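Local structure of nitrate transport protein (Parabacteroides distasonis, 3HN0) at residues A[88-93]-A[165-170]; A[97-102]-A[146-151]; A[154-159]-A[229-234]. The protein probably serves as the substrate-binding component of an ABC transporter, perhaps one that takes up nitrate or a related small solute. One frame throughout, in Å; residues are numbered along the deposited sequence. Where two conformers were deposited one is given.

Interaction 1: A[88-93]-A[165-170]; sequences LVEKTP and RITADL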
loop_
_atom_site.group_PDB
_atom_site.type_symbol
_atom_site.label_atom_id
_atom_site.label_comp_id
_atom_site.label_asym_id
_atom_site.label_seq_id
_atom_site.Cartn_x
_atom_site.Cartn_y
_atom_site.Cartn_z
ATOM N N LEU A 88 -6.136 7.939 -12.959
ATOM C CA LEU A 88 -7.262 8.195 -13.850
ATOM C C LEU A 88 -7.660 9.651 -13.748
ATOM O O LEU A 88 -7.868 10.156 -12.637
ATOM C CB LEU A 88 -8.448 7.347 -13.408
ATOM C CG LEU A 88 -9.781 7.441 -14.154
ATOM C CD1 LEU A 88 -9.630 7.015 -15.604
ATOM C CD2 LEU A 88 -10.782 6.572 -13.377
ATOM N N VAL A 89 -7.836 10.309 -14.889
ATOM C CA VAL A 89 -8.293 11.688 -14.934
ATOM C C VAL A 89 -9.589 11.774 -15.745
ATOM O O VAL A 89 -9.788 11.023 -16.693
ATOM C CB VAL A 89 -7.222 12.626 -15.540
ATOM C CG1 VAL A 89 -5.983 12.652 -14.655
ATOM C CG2 VAL A 89 -6.818 12.205 -17.006
ATOM N N GLU A 90 -10.457 12.683 -15.343
ATOM C CA GLU A 90 -11.725 12.875 -16.014
ATOM C C GLU A 90 -12.047 14.358 -16.050
ATOM O O GLU A 90 -11.713 15.104 -15.114
ATOM C CB GLU A 90 -12.852 12.069 -15.323
ATOM C CG GLU A 90 -12.461 10.644 -14.923
ATOM C CD GLU A 90 -13.635 9.792 -14.451
ATOM O OE1 GLU A 90 -14.617 9.652 -15.222
ATOM O OE2 GLU A 90 -13.563 9.237 -13.323
ATOM N N LYS A 91 -12.692 14.765 -17.136
ATOM C CA LYS A 91 -13.209 16.114 -17.278
ATOM C C LYS A 91 -14.633 16.159 -16.783
ATOM O O LYS A 91 -15.356 15.175 -16.899
ATOM C CB LYS A 91 -13.194 16.542 -18.738
ATOM C CG LYS A 91 -11.837 16.936 -19.198
ATOM C CD LYS A 91 -11.789 17.403 -20.646
ATOM C CE LYS A 91 -12.565 18.703 -20.882
ATOM N NZ LYS A 91 -11.772 19.736 -21.597
ATOM N N THR A 92 -15.002 17.316 -16.224
ATOM C CA THR A 92 -16.386 17.659 -15.882
ATOM C C THR A 92 -16.790 18.896 -16.691
ATOM O O THR A 92 -16.115 19.931 -16.606
ATOM C CB THR A 92 -16.535 18.006 -14.385
ATOM O OG1 THR A 92 -15.843 17.020 -13.616
ATOM C CG2 THR A 92 -18.019 18.052 -13.966
ATOM N N PRO A 93 -17.868 18.791 -17.489
ATOM C CA PRO A 93 -18.715 17.614 -17.689
ATOM C C PRO A 93 -18.066 16.545 -18.550
ATOM O O PRO A 93 -17.138 16.824 -19.332
ATOM C CB PRO A 93 -19.953 18.181 -18.407
ATOM C CG PRO A 93 -19.458 19.410 -19.099
ATOM C CD PRO A 93 -18.414 19.983 -18.176
ATOM N N ARG A 165 -9.605 16.611 -13.547
ATOM C CA ARG A 165 -9.351 16.167 -12.191
ATOM C C ARG A 165 -8.855 14.725 -12.165
ATOM O O ARG A 165 -9.303 13.913 -12.950
ATOM C CB ARG A 165 -10.631 16.267 -11.346
ATOM C CG ARG A 165 -11.155 17.690 -11.165
ATOM C CD ARG A 165 -10.336 18.481 -10.126
ATOM N NE ARG A 165 -10.874 19.838 -9.909
ATOM C CZ ARG A 165 -10.564 20.904 -10.646
ATOM N NH1 ARG A 165 -9.716 20.782 -11.669
ATOM N NH2 ARG A 165 -11.114 22.096 -10.380
ATOM N N ILE A 166 -7.993 14.417 -11.201
ATOM C CA ILE A 166 -7.664 13.019 -10.870
ATOM C C ILE A 166 -8.881 12.455 -10.110
ATOM O O ILE A 166 -9.340 13.067 -9.154
ATOM C CB ILE A 166 -6.444 12.925 -10.021
ATOM C CG1 ILE A 166 -5.219 13.374 -10.805
ATOM C CG2 ILE A 166 -6.274 11.504 -9.522
ATOM C CD1 ILE A 166 -3.948 13.477 -9.955
ATOM N N THR A 167 -9.403 11.331 -10.585
ATOM C CA THR A 167 -10.537 10.660 -9.968
ATOM C C THR A 167 -10.176 9.320 -9.339
ATOM O O THR A 167 -10.959 8.811 -8.540
ATOM C CB THR A 167 -11.681 10.467 -10.980
ATOM O OG1 THR A 167 -11.270 9.617 -12.059
ATOM C CG2 THR A 167 -12.135 11.853 -11.534
ATOM N N ALA A 168 -9.025 8.750 -9.674
ATOM C CA ALA A 168 -8.604 7.485 -9.035
ATOM C C ALA A 168 -7.119 7.289 -9.131
ATOM O O ALA A 168 -6.468 7.758 -10.084
ATOM C CB ALA A 168 -9.337 6.296 -9.706
ATOM N N ASP A 169 -6.598 6.522 -8.178
ATOM C CA ASP A 169 -5.227 6.084 -8.120
ATOM C C ASP A 169 -5.238 4.637 -8.552
ATOM O O ASP A 169 -5.919 3.832 -7.923
ATOM C CB ASP A 169 -4.803 6.283 -6.672
ATOM C CG ASP A 169 -3.392 5.788 -6.365
ATOM O OD1 ASP A 169 -2.879 4.925 -7.081
ATOM O OD2 ASP A 169 -2.807 6.264 -5.360
ATOM N N LEU A 170 -4.529 4.317 -9.624
ATOM C CA LEU A 170 -4.564 2.974 -10.215
ATOM C C LEU A 170 -3.372 2.106 -9.834
ATOM O O LEU A 170 -3.071 1.095 -10.496
ATOM C CB LEU A 170 -4.710 3.079 -11.749
ATOM C CG LEU A 170 -6.157 3.089 -12.219
ATOM C CD1 LEU A 170 -6.964 4.148 -11.486
ATOM C CD2 LEU A 170 -6.200 3.263 -13.734
#
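The carbonyl oxygen Leu88 O is held by two successive amides of the facing strand. Thr167 N donates to Leu88 O at 2.8 Å along a nearly straight path, while Ala168 N reaches the same Leu88 O only weakly, at 3.5 Å. Ile166 adds a CA-H...O contact to that oxygen. In the other direction, Leu88 N gives its hydrogen to Ala168 O at 2.9 Å. With Thr167 and Ala168 both set against the single residue Leu88, this is a classic beta bulge, and it shifts the register by one residue. It sits in an antiparallel sheet of three strands in which 87-90 runs between 146-149 and 165-169. Beyond the bulge the pairing is regular: Glu90 and Arg165 form a hydrogen-bonded pair, with Glu90 N 2.9 Å from Arg165 O and Arg165 N 3.0 Å from Glu90 O.

The bulge also places Thr167 where its side chain can meet Glu90. The two cross at about a right angle, and Thr167 OG1 donates to Glu90 OE2 at 2.6 Å, on the anti lone pair of the carboxylate. The hydroxyl stands between the backbone N and the carbonyl carbon (chi1 63°), which turns it to Glu90 and also brings it against Leu88 CG. Glu90 was modelled in two conformers, so this bond belongs to one of them; in that conformer the other oxygen, OE1, makes a salt bridge with Arg146.

On the face carrying Val89 and Ile166, Val89 CG1 lies 4.0 Å from Ile166 CG1, and Leu154 of helix 153-160 covers both. On the Leu88 and Ala168 face, Leu88 CB touches Ala168 CB at 3.9 Å and Leu170 CD1 approaches from the end of the strand, with Tyr115 of helix 107-119 packed against Ala168 and Leu170.

Interaction 2: A[97-102]-A[146-151]; sequences PALYVF and RAVLGE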
loop_
_atom_site.group_PDB
_atom_site.type_symbol
_atom_site.label_atom_id
_atom_site.label_comp_id
_atom_site.label_asym_id
_atom_site.label_seq_id
_atom_site.Cartn_x
_atom_site.Cartn_y
_atom_site.Cartn_z
ATOM N N PRO A 97 -17.570 9.328 -23.386
ATOM C CA PRO A 97 -17.001 8.737 -22.195
ATOM C C PRO A 97 -15.942 7.641 -22.385
ATOM O O PRO A 97 -15.637 6.941 -21.418
ATOM C CB PRO A 97 -18.239 8.115 -21.536
ATOM C CG PRO A 97 -19.000 7.582 -22.688
ATOM C CD PRO A 97 -18.751 8.559 -23.837
ATOM N N ALA A 98 -15.374 7.481 -23.578
ATOM C CA ALA A 98 -14.337 6.472 -23.756
ATOM C C ALA A 98 -13.149 6.803 -22.855
ATOM O O ALA A 98 -12.797 7.981 -22.704
ATOM C CB ALA A 98 -13.882 6.395 -25.192
ATOM N N LEU A 99 -12.561 5.756 -22.261
ATOM C CA LEU A 99 -11.365 5.894 -21.472
ATOM C C LEU A 99 -10.175 5.615 -22.352
ATOM O O LEU A 99 -10.008 4.507 -22.871
ATOM C CB LEU A 99 -11.384 4.937 -20.266
ATOM C CG LEU A 99 -10.128 4.800 -19.409
ATOM C CD1 LEU A 99 -9.723 6.132 -18.900
ATOM C CD2 LEU A 99 -10.423 3.802 -18.250
ATOM N N TYR A 100 -9.347 6.627 -22.545
ATOM C CA TYR A 100 -8.208 6.491 -23.419
ATOM C C TYR A 100 -7.024 5.981 -22.641
ATOM O O TYR A 100 -6.665 6.554 -21.603
ATOM C CB TYR A 100 -7.860 7.814 -24.080
ATOM C CG TYR A 100 -8.783 8.174 -25.204
ATOM C CD1 TYR A 100 -10.051 8.652 -24.953
ATOM C CD2 TYR A 100 -8.388 8.012 -26.538
ATOM C CE1 TYR A 100 -10.936 8.979 -26.028
ATOM C CE2 TYR A 100 -9.222 8.353 -27.581
ATOM C CZ TYR A 100 -10.487 8.830 -27.321
ATOM O OH TYR A 100 -11.326 9.150 -28.373
ATOM N N VAL A 101 -6.391 4.940 -23.196
ATOM C CA VAL A 101 -5.306 4.224 -22.561
ATOM C C VAL A 101 -4.114 4.140 -23.516
ATOM O O VAL A 101 -4.262 3.760 -24.678
ATOM C CB VAL A 101 -5.794 2.768 -22.191
ATOM C CG1 VAL A 101 -4.690 1.987 -21.547
ATOM C CG2 VAL A 101 -7.041 2.828 -21.297
ATOM N N PHE A 102 -2.945 4.521 -23.032
ATOM C CA PHE A 102 -1.729 4.399 -23.797
ATOM C C PHE A 102 -1.081 3.005 -23.510
ATOM O O PHE A 102 -1.498 2.282 -22.618
ATOM C CB PHE A 102 -0.779 5.553 -23.475
ATOM C CG PHE A 102 -0.261 5.539 -22.059
ATOM C CD1 PHE A 102 -1.003 6.129 -21.013
ATOM C CD2 PHE A 102 0.958 4.950 -21.754
ATOM C CE1 PHE A 102 -0.536 6.097 -19.702
ATOM C CE2 PHE A 102 1.438 4.946 -20.441
ATOM C CZ PHE A 102 0.672 5.497 -19.409
ATOM N N ARG A 146 -11.578 11.305 -20.670
ATOM C CA ARG A 146 -11.258 10.381 -19.590
ATOM C C ARG A 146 -10.051 9.602 -20.066
ATOM O O ARG A 146 -10.028 9.160 -21.216
ATOM C CB ARG A 146 -12.521 9.544 -19.326
ATOM C CG ARG A 146 -12.426 8.287 -18.535
ATOM C CD ARG A 146 -13.818 7.570 -18.546
ATOM N NE ARG A 146 -14.726 8.121 -17.553
ATOM C CZ ARG A 146 -16.031 7.851 -17.480
ATOM N NH1 ARG A 146 -16.609 7.047 -18.358
ATOM N NH2 ARG A 146 -16.763 8.387 -16.517
ATOM N N ALA A 147 -9.034 9.495 -19.194
ATOM C CA ALA A 147 -7.788 8.886 -19.557
ATOM C C ALA A 147 -7.007 8.438 -18.344
ATOM O O ALA A 147 -7.326 8.789 -17.214
ATOM C CB ALA A 147 -6.941 9.889 -20.396
ATOM N N VAL A 148 -6.006 7.619 -18.628
ATOM C CA VAL A 148 -5.001 7.294 -17.643
ATOM C C VAL A 148 -3.679 7.928 -18.038
ATOM O O VAL A 148 -3.308 7.931 -19.209
ATOM C CB VAL A 148 -4.838 5.784 -17.436
ATOM C CG1 VAL A 148 -6.053 5.211 -16.691
ATOM C CG2 VAL A 148 -4.575 5.094 -18.735
ATOM N N LEU A 149 -2.984 8.474 -17.035
ATOM C CA LEU A 149 -1.690 9.161 -17.223
ATOM C C LEU A 149 -0.784 8.975 -16.017
ATOM O O LEU A 149 -1.242 8.846 -14.909
ATOM C CB LEU A 149 -1.887 10.678 -17.441
ATOM C CG LEU A 149 -2.494 11.132 -18.757
ATOM C CD1 LEU A 149 -2.810 12.657 -18.694
ATOM C CD2 LEU A 149 -1.661 10.833 -19.971
ATOM N N GLY A 150 0.517 9.077 -16.270
ATOM C CA GLY A 150 1.548 9.239 -15.239
ATOM C C GLY A 150 2.321 10.528 -15.503
ATOM O O GLY A 150 2.054 11.234 -16.461
ATOM N N GLU A 151 3.278 10.830 -14.638
ATOM C CA GLU A 151 3.999 12.085 -14.683
ATOM C C GLU A 151 5.077 12.058 -15.737
ATOM O O GLU A 151 5.635 11.021 -15.952
ATOM C CB GLU A 151 4.595 12.341 -13.324
ATOM C CG GLU A 151 3.516 12.539 -12.240
ATOM C CD GLU A 151 2.767 13.834 -12.391
ATOM O OE1 GLU A 151 3.029 14.640 -13.332
ATOM O OE2 GLU A 151 1.895 14.060 -11.563
#
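Leu99 pushes one methyl, CD1, onto the backbone of Ala147, and the fit is tight: Leu99 CD1 to Ala147 CA is 3.4 Å, closer than usual for two carbons. The leucine reaches there because CG stands anti to the backbone N (chi1 172°), carrying the branch along the neighbouring chain, where CD1 also meets Arg146 CG at 3.5 Å. Around this point the backbones, running in roughly the same direction, form a single bridge. Tyr100 N donates to Arg146 O at 2.9 Å, almost straight, and Val148 N donates to Tyr100 O at 3.2 Å. Arg146 O also lies at the edge of the Tyr100 ring, in its plane.

The bridge fastens two sheets together, since 99-100 pairs in parallel with 125-126 after a crossover through helix 107-119, whereas 146-149 is an outer strand of the antiparallel three-stranded sheet.

Phe102, though partly exposed, is closely packed at its edge. Its first torsion, with CG between the backbone N and the carbonyl carbon, turns the ring edge toward the Val148 carbonyl (chi1 66°). Phe102 CE1 comes to 3.4 Å from Val148 O, a buried oxygen that has no hydrogen-bonding partner in the model.

The loose, solvent side is the other end, where Pro97 is exposed. There Arg146 NH1 meets Pro97 O at 3.2 Å through a bent bond that lies in the carbonyl plane, on a lone pair, though the oxygen is tilted from the guanidinium plane.

Arg146 itself is buried, and its stronger partner is Glu90, bonded through NE; Tyr123 adds a cation-pi contact. The Pro97 carbonyl is thus a secondary tether on a buried positive charge that Glu90 would largely balance, and that in turn would probably favour the ionised carboxylate.

Interaction 3: A[154-159]-A[229-234]; sequences LSIALR and QGALTP
Arg159 spreads its guanidinium across Gly230 O, which stands 3.1 Å from the plane of the group and over its centre. The contact joins helix 153-160 to the loop before helix 234-240, a helix whose N-cap is Thr233. Helix 234-240 leads into strand 242-246 at the edge of the large mixed sheet, while helix 153-160 lies beside the small three-stranded sheet, so the arrangement is consistent with a meeting of the two alpha/beta lobes of a binding protein.

The arginine is not gripped firmly here. Arg159 NH1 is 3.2 Å from Gly230 O, but the oxygen faces the flat of the group and the angle is too poor for a hydrogen bond; the attraction would be mostly electrostatic. The same NH1 makes a weak hydrogen bond with Ala231 O at 3.1 Å. CG of Arg159 stands anti to the backbone N (chi1 -167°) and the chain then bends at chi3, which lays one face of the guanidinium over Gly230 O and brings NH1 to Ala231 O. Arg159 is exposed, was modelled in two conformers and touches a crystal neighbour, so its position may depend partly on the crystal.

Deeper in, Ser155 presents its methylene to the loop, with CB 3.4 Å from Ala231 O. One carbonyl oxygen therefore meets the side chains of both Ser155 and Arg159, residues one turn apart on the helix. The Ser155 hydroxyl looks elsewhere: OG bonds to Glu151 OE1 and to Ser236 OG in helix 234-240, a polar junction between the two helices that lies just beside the contact. Gly230 has a positive phi, a backbone shape glycine adopts easily, and its N is held by Glu222 OE2 in helix 214-223.

The apolar part is slight: the methyl Ile156 CD1 rests 4.3 Å from Ala231 CB.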
loop_
_atom_site.group_PDB
_atom_site.type_symbol
_atom_site.label_atom_id
_atom_site.label_comp_id
_atom_site.label_asym_id
_atom_site.label_seq_id
_atom_site.Cartn_x
_atom_site.Cartn_y
_atom_site.Cartn_z
ATOM N N LEU A 154 0.643 13.840 -16.683
ATOM C CA LEU A 154 -0.453 14.072 -15.734
ATOM C C LEU A 154 -0.492 15.537 -15.289
ATOM O O LEU A 154 -1.518 16.203 -15.358
ATOM C CB LEU A 154 -0.286 13.167 -14.524
ATOM C CG LEU A 154 -1.320 13.238 -13.388
ATOM C CD1 LEU A 154 -2.747 13.108 -13.899
ATOM C CD2 LEU A 154 -1.017 12.119 -12.292
ATOM N N SER A 155 0.650 16.020 -14.811
ATOM C CA SER A 155 0.771 17.401 -14.330
ATOM C C SER A 155 0.493 18.412 -15.433
ATOM O O SER A 155 -0.194 19.432 -15.223
ATOM C CB SER A 155 2.177 17.642 -13.758
ATOM O OG SER A 155 2.360 16.897 -12.567
ATOM N N ILE A 156 1.031 18.121 -16.606
ATOM C CA ILE A 156 0.846 19.028 -17.778
ATOM C C ILE A 156 -0.646 19.109 -18.163
ATOM O O ILE A 156 -1.187 20.197 -18.416
ATOM C CB ILE A 156 1.693 18.527 -18.961
ATOM C CG1 ILE A 156 3.179 18.677 -18.625
ATOM C CG2 ILE A 156 1.303 19.245 -20.294
ATOM C CD1 ILE A 156 4.081 17.914 -19.586
ATOM N N ALA A 157 -1.323 17.958 -18.194
ATOM C CA ALA A 157 -2.737 17.898 -18.523
ATOM C C ALA A 157 -3.567 18.644 -17.490
ATOM O O ALA A 157 -4.455 19.407 -17.836
ATOM C CB ALA A 157 -3.202 16.415 -18.595
ATOM N N LEU A 158 -3.253 18.416 -16.222
ATOM C CA LEU A 158 -3.947 19.100 -15.111
ATOM C C LEU A 158 -3.747 20.625 -15.142
ATOM O O LEU A 158 -4.680 21.373 -14.836
ATOM C CB LEU A 158 -3.510 18.521 -13.752
ATOM C CG LEU A 158 -4.025 17.102 -13.462
ATOM C CD1 LEU A 158 -3.315 16.550 -12.225
ATOM C CD2 LEU A 158 -5.539 17.074 -13.288
ATOM N N ARG A 159 -2.551 21.072 -15.507
ATOM C CA ARG A 159 -2.224 22.492 -15.598
ATOM C C ARG A 159 -2.973 23.120 -16.782
ATOM O O ARG A 159 -3.599 24.169 -16.678
ATOM C CB ARG A 159 -0.712 22.616 -15.815
ATOM C CG ARG A 159 -0.110 23.989 -15.631
ATOM C CD ARG A 159 1.383 23.869 -15.278
ATOM N NE ARG A 159 2.197 23.594 -16.461
ATOM C CZ ARG A 159 2.835 22.454 -16.713
ATOM N NH1 ARG A 159 2.800 21.420 -15.845
ATOM N NH2 ARG A 159 3.540 22.382 -17.838
ATOM N N GLN A 229 10.830 23.332 -18.291
ATOM C CA GLN A 229 10.669 24.223 -17.152
ATOM C C GLN A 229 9.183 24.281 -16.759
ATOM O O GLN A 229 8.333 24.529 -17.605
ATOM C CB GLN A 229 11.201 25.645 -17.475
ATOM C CG GLN A 229 12.255 26.206 -16.503
ATOM C CD GLN A 229 12.945 27.493 -17.002
ATOM O OE1 GLN A 229 12.636 28.012 -18.080
ATOM N NE2 GLN A 229 13.881 28.016 -16.201
ATOM N N GLY A 230 8.881 24.067 -15.481
ATOM C CA GLY A 230 7.488 24.116 -15.018
ATOM C C GLY A 230 6.643 22.872 -15.293
ATOM O O GLY A 230 5.496 22.821 -14.846
ATOM N N ALA A 231 7.189 21.850 -15.970
ATOM C CA ALA A 231 6.427 20.625 -16.198
ATOM C C ALA A 231 6.076 19.883 -14.875
ATOM O O ALA A 231 4.936 19.480 -14.649
ATOM C CB ALA A 231 7.179 19.712 -17.151
ATOM N N LEU A 232 7.059 19.732 -13.997
ATOM C CA LEU A 232 6.856 19.130 -12.695
ATOM C C LEU A 232 6.697 20.198 -11.614
ATOM O O LEU A 232 7.330 21.283 -11.674
ATOM C CB LEU A 232 8.037 18.268 -12.316
ATOM C CG LEU A 232 8.397 17.017 -13.128
ATOM C CD1 LEU A 232 9.680 16.456 -12.561
ATOM C CD2 LEU A 232 7.296 15.985 -13.029
ATOM N N THR A 233 5.882 19.860 -10.605
ATOM C CA THR A 233 5.755 20.628 -9.389
ATOM C C THR A 233 5.956 19.658 -8.189
ATOM O O THR A 233 6.018 18.437 -8.383
ATOM C CB THR A 233 4.353 21.279 -9.269
ATOM O OG1 THR A 233 3.386 20.260 -9.001
ATOM C CG2 THR A 233 4.006 22.080 -10.518
ATOM N N PRO A 234 6.107 20.189 -6.972
ATOM C CA PRO A 234 6.211 19.261 -5.846
ATOM C C PRO A 234 5.051 18.288 -5.747
ATOM O O PRO A 234 5.272 17.156 -5.361
ATOM C CB PRO A 234 6.319 20.195 -4.631
ATOM C CG PRO A 234 7.028 21.370 -5.203
ATOM C CD PRO A 234 6.454 21.559 -6.561
#

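In the fold
Interactions 1 and 2 have centres about 9 Å apart and share the small three-stranded sheet through neighbouring strands 87-90 and 146-149, with a salt bridge tying them directly. Along the chain, interaction 2 is nested inside the loop closed by interaction 1. Interaction 3, with its centre about 15 Å from that of interaction 1 and 16 Å from that of interaction 2, follows interaction 2 and crosses interaction 1. Helix 153-160 links it to the sheet: this helix touches the strands with Leu154 and Leu158 and the loop 229-234 with other residues, consistent with a place at the boundary between two lobes.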